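Local coordinates for protein D-glyceraldehyde dehydrogenase (NADP(+)) (Thermoplasma acidophilum, PDB 5IZD) that oxidises D-glyceraldehyde to glycerate with NADP+ as the electron acceptor, a step of the non-phosphorylated Entner-Doudoroff pathway, at residues G140-L145 / V218-M223; L163-T168 / Y462-Y467. All coordinates share one frame; numbering follows the deposited sequence.

Contact 1 of 2, residues G140-L145 / V218-M223; sequences GIVVAL and VNLITM. With NAP (NADP nicotinamide-adenine-dinucleotide phosphate), chain I.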
loop_
_atom_site.group_PDB
_atom_site.type_symbol
_atom_site.label_atom_id
_atom_site.label_comp_id
_atom_site.label_asym_id
_atom_site.label_seq_id
_atom_site.Cartn_x
_atom_site.Cartn_y
_atom_site.Cartn_z
ATOM N N GLY A 140 -14.513 -13.922 11.064
ATOM C CA GLY A 140 -15.433 -15.012 11.415
ATOM C C GLY A 140 -16.869 -14.586 11.354
ATOM O O GLY A 140 -17.318 -14.341 10.269
ATOM N N ILE A 141 -17.551 -14.471 12.499
ATOM C CA ILE A 141 -18.943 -14.045 12.554
ATOM C C ILE A 141 -19.160 -12.565 12.816
ATOM O O ILE A 141 -18.777 -12.060 13.875
ATOM C CB ILE A 141 -19.755 -14.827 13.613
ATOM C CG1 ILE A 141 -19.577 -16.319 13.344
ATOM C CG2 ILE A 141 -21.222 -14.403 13.545
ATOM C CD1 ILE A 141 -20.026 -17.204 14.487
ATOM N N VAL A 142 -19.738 -11.897 11.824
ATOM C CA VAL A 142 -20.023 -10.461 11.843
ATOM C C VAL A 142 -21.516 -10.273 12.238
ATOM O O VAL A 142 -22.387 -10.916 11.648
ATOM C CB VAL A 142 -19.772 -9.847 10.428
ATOM C CG1 VAL A 142 -20.301 -8.436 10.313
ATOM C CG2 VAL A 142 -18.309 -9.908 10.047
ATOM N N VAL A 143 -21.764 -9.417 13.223
ATOM C CA VAL A 143 -23.067 -8.947 13.560
ATOM C C VAL A 143 -23.185 -7.530 13.000
ATOM O O VAL A 143 -22.274 -6.626 13.218
ATOM C CB VAL A 143 -23.316 -8.955 15.079
ATOM C CG1 VAL A 143 -24.593 -8.203 15.408
ATOM C CG2 VAL A 143 -23.384 -10.374 15.617
ATOM N N ALA A 144 -24.234 -7.350 12.216
ATOM C CA ALA A 144 -24.516 -6.091 11.542
ATOM C C ALA A 144 -25.803 -5.493 12.085
ATOM O O ALA A 144 -26.851 -6.156 12.070
ATOM C CB ALA A 144 -24.630 -6.283 10.055
ATOM N N LEU A 145 -25.685 -4.279 12.652
ATOM C CA LEU A 145 -26.777 -3.604 13.325
ATOM C C LEU A 145 -27.019 -2.323 12.553
ATOM O O LEU A 145 -26.156 -1.410 12.557
ATOM C CB LEU A 145 -26.460 -3.306 14.793
ATOM C CG LEU A 145 -26.182 -4.509 15.667
ATOM C CD1 LEU A 145 -25.501 -4.042 16.945
ATOM C CD2 LEU A 145 -27.393 -5.313 15.972
ATOM N N VAL A 218 -19.375 -14.203 18.730
ATOM C CA VAL A 218 -19.354 -13.051 17.837
ATOM C C VAL A 218 -17.939 -12.523 17.735
ATOM O O VAL A 218 -17.274 -12.338 18.745
ATOM C CB VAL A 218 -20.370 -11.983 18.322
ATOM C CG1 VAL A 218 -20.212 -10.666 17.604
ATOM C CG2 VAL A 218 -21.754 -12.488 18.059
ATOM N N ASN A 219 -17.464 -12.260 16.519
ATOM C CA ASN A 219 -16.078 -11.780 16.368
ATOM C C ASN A 219 -15.931 -10.300 16.001
ATOM O O ASN A 219 -14.863 -9.676 16.259
ATOM C CB ASN A 219 -15.375 -12.637 15.318
ATOM C CG ASN A 219 -15.356 -14.125 15.680
ATOM O OD1 ASN A 219 -15.876 -14.959 14.933
ATOM N ND2 ASN A 219 -14.782 -14.458 16.832
ATOM N N LEU A 220 -16.982 -9.751 15.376
ATOM C CA LEU A 220 -16.958 -8.385 14.857
ATOM C C LEU A 220 -18.407 -7.836 14.858
ATOM O O LEU A 220 -19.395 -8.572 14.597
ATOM C CB LEU A 220 -16.321 -8.335 13.471
ATOM C CG LEU A 220 -16.121 -6.962 12.794
ATOM C CD1 LEU A 220 -15.054 -7.053 11.736
ATOM C CD2 LEU A 220 -17.456 -6.546 12.110
ATOM N N ILE A 221 -18.522 -6.599 15.305
ATOM C CA ILE A 221 -19.774 -5.840 15.303
ATOM C C ILE A 221 -19.591 -4.599 14.438
ATOM O O ILE A 221 -18.687 -3.758 14.682
ATOM C CB ILE A 221 -20.223 -5.476 16.725
ATOM C CG1 ILE A 221 -20.558 -6.771 17.494
ATOM C CG2 ILE A 221 -21.534 -4.671 16.699
ATOM C CD1 ILE A 221 -20.467 -6.657 18.986
ATOM N N THR A 222 -20.428 -4.505 13.417
ATOM C CA THR A 222 -20.521 -3.362 12.556
ATOM C C THR A 222 -21.891 -2.689 12.755
ATOM O O THR A 222 -22.933 -3.347 12.611
ATOM C CB THR A 222 -20.214 -3.703 11.086
ATOM O OG1 THR A 222 -20.224 -2.491 10.323
ATOM C CG2 THR A 222 -21.166 -4.700 10.453
ATOM N N MET A 223 -21.894 -1.418 13.154
ATOM C CA MET A 223 -23.124 -0.764 13.658
ATOM C C MET A 223 -23.129 0.696 13.291
ATOM O O MET A 223 -22.064 1.353 13.289
ATOM C CB MET A 223 -23.268 -0.908 15.181
ATOM C CG MET A 223 -24.370 -0.091 15.809
ATOM S SD MET A 223 -23.898 1.563 16.342
ATOM C CE MET A 223 -25.323 2.146 17.271
HETATM P PA NAP I . -30.182 3.275 17.595
HETATM O O1A NAP I . -30.923 2.999 18.866
HETATM O O2A NAP I . -28.716 3.643 17.689
HETATM O O5B NAP I . -30.371 1.986 16.609
HETATM C C5B NAP I . -29.357 1.473 15.716
HETATM C C4B NAP I . -29.399 -0.067 15.680
HETATM O O4B NAP I . -28.948 -0.598 16.941
HETATM C C3B NAP I . -30.825 -0.624 15.497
HETATM O O3B NAP I . -30.760 -1.868 14.749
HETATM C C2B NAP I . -31.267 -0.879 16.911
HETATM O O2B NAP I . -32.385 -1.756 17.019
HETATM C C1B NAP I . -30.002 -1.432 17.511
HETATM N N9A NAP I . -29.933 -1.413 18.980
HETATM C C8A NAP I . -30.636 -0.648 19.858
HETATM N N7A NAP I . -30.326 -0.914 21.108
HETATM C C5A NAP I . -29.332 -1.895 21.011
HETATM C C6A NAP I . -28.590 -2.581 21.973
HETATM N N6A NAP I . -28.721 -2.366 23.288
HETATM N N1A NAP I . -27.688 -3.493 21.554
HETATM C C2A NAP I . -27.565 -3.732 20.236
HETATM N N3A NAP I . -28.247 -3.132 19.250
HETATM C C4A NAP I . -29.112 -2.206 19.721
HETATM O O3 NAP I . -30.959 4.436 16.839
HETATM P PN NAP I . -32.292 5.242 17.246
HETATM O O1N NAP I . -33.482 4.299 17.274
HETATM O O2N NAP I . -32.487 6.398 16.296
HETATM O O5D NAP I . -32.010 5.766 18.676
HETATM P P2B NAP I . -33.865 -1.114 17.403
HETATM O O1X NAP I . -34.820 -2.312 17.525
HETATM O O2X NAP I . -34.288 -0.256 16.307
HETATM O O3X NAP I . -33.780 -0.395 18.707
#
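Ile-141 O is gripped by two backbone donors of the facing segment. Asn-219 N lies 3.0 Å from Ile-141 O, in its carbonyl plane. Leu-220 N makes the longer bond to Ile-141 O, at 3.3 Å and less straight. The Asn-219 side chain adds a bond of its own: its OD1 takes the N-H of Ile-141 on a lone pair, 3.0 Å from Ile-141 N. With chi1 at -59°, Asn-219 CG lies beside its own backbone N, and the amide can turn OD1 to Ile-141 N. Past this end strands 141-145 and 220-223 pair in parallel register, Val-142 with Leu-220 through Leu-145 with Met-223. They are neighbours in the Rossmann-like coenzyme-binding domain of the aldehyde dehydrogenase fold. Thr-222 is held on both backbone sides: its N gives the 2.8 Å bond to Val-143 O, and its O accepts from Leu-145 N. One sheet face carries Val-142, Leu-220, Ala-144 and Thr-222. There Val-142 and Leu-220 lie side by side, and Thr-222 CG2 touches Val-142 CG1 and Ala-144 CB. On the other face Val-143 CG2 meets Val-218 CG2 at 3.6 Å, the side chains crossing at about a right angle. Leu-145 CD1 touches Ile-221 CG2. Leu-145 CD1 also lies 3.7 Å from NADP adenine N3A. Met-223 bends at chi2 (-90°), and its CE reaches to 3.7 Å from the phosphate oxygen O2A.

Contact 2 of 2, residues L163-T168 / Y462-Y467; sequences LLTGNT and YGISEY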
loop_
_atom_site.group_PDB
_atom_site.type_symbol
_atom_site.label_atom_id
_atom_site.label_comp_id
_atom_site.label_asym_id
_atom_site.label_seq_id
_atom_site.Cartn_x
_atom_site.Cartn_y
_atom_site.Cartn_z
ATOM N N LEU A 163 -19.307 -9.933 3.554
ATOM C CA LEU A 163 -19.389 -11.136 2.743
ATOM C C LEU A 163 -18.230 -11.298 1.754
ATOM O O LEU A 163 -17.728 -12.390 1.585
ATOM C CB LEU A 163 -20.741 -11.188 2.010
ATOM C CG LEU A 163 -21.948 -11.357 2.950
ATOM C CD1 LEU A 163 -23.264 -11.145 2.180
ATOM C CD2 LEU A 163 -22.036 -12.702 3.659
ATOM N N LEU A 164 -17.798 -10.229 1.094
ATOM C CA LEU A 164 -16.753 -10.339 0.100
ATOM C C LEU A 164 -15.498 -10.884 0.764
ATOM O O LEU A 164 -14.860 -11.796 0.217
ATOM C CB LEU A 164 -16.519 -8.991 -0.590
ATOM C CG LEU A 164 -15.455 -8.900 -1.683
ATOM C CD1 LEU A 164 -13.984 -8.885 -1.201
ATOM C CD2 LEU A 164 -15.685 -9.988 -2.684
ATOM N N THR A 165 -15.199 -10.359 1.965
ATOM C CA THR A 165 -14.043 -10.759 2.719
ATOM C C THR A 165 -14.113 -12.141 3.365
ATOM O O THR A 165 -13.151 -12.557 3.964
ATOM C CB THR A 165 -13.675 -9.683 3.774
ATOM O OG1 THR A 165 -14.775 -9.396 4.613
ATOM C CG2 THR A 165 -13.222 -8.421 3.083
ATOM N N GLY A 166 -15.246 -12.840 3.267
ATOM C CA GLY A 166 -15.337 -14.226 3.729
ATOM C C GLY A 166 -15.912 -14.404 5.137
ATOM O O GLY A 166 -15.775 -15.474 5.680
ATOM N N ASN A 167 -16.533 -13.365 5.721
ATOM C CA ASN A 167 -17.180 -13.473 6.996
ATOM C C ASN A 167 -18.591 -13.960 6.769
ATOM O O ASN A 167 -19.154 -13.708 5.707
ATOM C CB ASN A 167 -17.258 -12.152 7.731
ATOM C CG ASN A 167 -15.885 -11.548 8.016
ATOM O OD1 ASN A 167 -15.232 -11.877 9.027
ATOM N ND2 ASN A 167 -15.443 -10.625 7.132
ATOM N N THR A 168 -19.154 -14.619 7.776
ATOM C CA THR A 168 -20.574 -14.987 7.760
ATOM C C THR A 168 -21.268 -13.934 8.579
ATOM O O THR A 168 -20.598 -13.225 9.377
ATOM C CB THR A 168 -20.837 -16.362 8.356
ATOM O OG1 THR A 168 -20.280 -16.401 9.659
ATOM C CG2 THR A 168 -20.175 -17.420 7.509
ATOM N N TYR A 462 -9.424 0.963 3.115
ATOM C CA TYR A 462 -9.296 0.842 4.543
ATOM C C TYR A 462 -10.587 0.336 5.192
ATOM O O TYR A 462 -10.529 -0.345 6.180
ATOM C CB TYR A 462 -8.893 2.188 5.173
ATOM C CG TYR A 462 -7.497 2.630 4.722
ATOM C CD1 TYR A 462 -6.355 2.110 5.308
ATOM C CD2 TYR A 462 -7.339 3.560 3.714
ATOM C CE1 TYR A 462 -5.037 2.486 4.832
ATOM C CE2 TYR A 462 -6.062 3.953 3.269
ATOM C CZ TYR A 462 -4.922 3.411 3.822
ATOM O OH TYR A 462 -3.651 3.872 3.393
ATOM N N GLY A 463 -11.729 0.731 4.672
ATOM C CA GLY A 463 -13.041 0.301 5.231
ATOM C C GLY A 463 -13.299 -1.187 5.061
ATOM O O GLY A 463 -13.609 -1.884 6.016
ATOM N N ILE A 464 -13.125 -1.681 3.862
ATOM C CA ILE A 464 -13.280 -3.078 3.602
ATOM C C ILE A 464 -12.216 -3.859 4.398
ATOM O O ILE A 464 -12.526 -4.882 4.954
ATOM C CB ILE A 464 -13.335 -3.398 2.098
ATOM C CG1 ILE A 464 -13.640 -4.873 1.865
ATOM C CG2 ILE A 464 -12.072 -2.950 1.385
ATOM C CD1 ILE A 464 -14.067 -5.240 0.476
ATOM N N SER A 465 -10.991 -3.330 4.494
ATOM C CA SER A 465 -9.913 -3.981 5.284
ATOM C C SER A 465 -10.247 -4.109 6.792
ATOM O O SER A 465 -9.718 -4.973 7.447
ATOM C CB SER A 465 -8.539 -3.310 5.025
ATOM O OG SER A 465 -8.256 -3.476 3.656
ATOM N N GLU A 466 -11.260 -3.359 7.289
ATOM C CA GLU A 466 -11.701 -3.496 8.674
ATOM C C GLU A 466 -12.328 -4.850 8.924
ATOM O O GLU A 466 -12.407 -5.275 10.084
ATOM C CB GLU A 466 -12.698 -2.395 9.117
ATOM C CG GLU A 466 -12.156 -0.957 9.079
ATOM C CD GLU A 466 -11.051 -0.601 10.101
ATOM O OE1 GLU A 466 -10.531 -1.473 10.854
ATOM O OE2 GLU A 466 -10.695 0.608 10.141
ATOM N N TYR A 467 -12.767 -5.524 7.870
ATOM C CA TYR A 467 -13.379 -6.857 8.011
ATOM C C TYR A 467 -12.407 -8.048 7.844
ATOM O O TYR A 467 -12.809 -9.231 7.873
ATOM C CB TYR A 467 -14.516 -6.982 6.999
ATOM C CG TYR A 467 -15.669 -6.028 7.265
ATOM C CD1 TYR A 467 -16.709 -6.394 8.115
ATOM C CD2 TYR A 467 -15.732 -4.749 6.665
ATOM C CE1 TYR A 467 -17.805 -5.543 8.338
ATOM C CE2 TYR A 467 -16.813 -3.886 6.906
ATOM C CZ TYR A 467 -17.851 -4.294 7.723
ATOM O OH TYR A 467 -18.901 -3.441 7.989
#
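Asn-167 and Tyr-467 are joined by a side-chain to backbone hydrogen bond, where the turn after helix 153-164 meets segment 462-467. That turn is a Schellman motif. Gly-166 leaves the helix with positive phi, and its N bonds back to Leu-163 O. The chain then runs into strand 168-172 of the coenzyme-binding domain. Asn-167 ND2 lies 3.1 Å from Tyr-467 O, and the N-H points at it almost straight (171°). The acceptor lies in the amide plane of Asn-167, while the donor is tilted 20° from the carbonyl plane of Tyr-467. The same ND2 also bonds to Ala-162 O, and OD1 takes Gly-140 N, so both ends of the amide are held. An alanine here would remove these bonds and would probably leave Tyr-467 O and Gly-140 N without their mates.

The tight part lies beside this bond. Thr-165 OG1 packs against Tyr-467 CB at 3.4 Å, and the two side chains cross at about a right angle. The hydroxyl is hydrogen-bonded to Pro-161 O, in the last turns of helix 153-164. Its torsion (chi1 55°) turns OG1 toward Tyr-467 and sends CG2 toward Ile-464. Thr-165 CG2 lies 3.8 Å from Ile-464 CG1. The packing then thins out: within the two segments Leu-164 adds a single contact, from its CD1 to Ile-464 CD1 at 4.0 Å. By contrast, Ser-465 is partly exposed and points away from segment 163-168. Tyr-462, also partly exposed, bonds through OH to Glu-121 OE2 of a second subunit. Within segment 462-467, Ile-464 O sits at the edge of the Tyr-467 ring, in its plane.

Contact 1 and contact 2 have centres 11 Å apart and touch directly. Tyr-467 of contact 2 reaches the strand pair of contact 1 with its hydroxyl: Tyr-467 OH and Thr-222 OG1 are 2.8 Å apart, a probable hydrogen bond, and Thr-222 OG1 also bonds to Lys-158 NZ. Along the edge of strand 130-145 away from strand 220-224, Thr-168 O accepts from Val-142 N at 2.9 Å, which carries segment 163-168 into the same sheet. Asn-167 CB packs on Val-142 CG2 at 3.4 Å. The NADP site lies at the far end of contact 1, where Leu-145 and Met-223 line the pocket. The side chain of Tyr-467 remains about 13 Å from the cofactor.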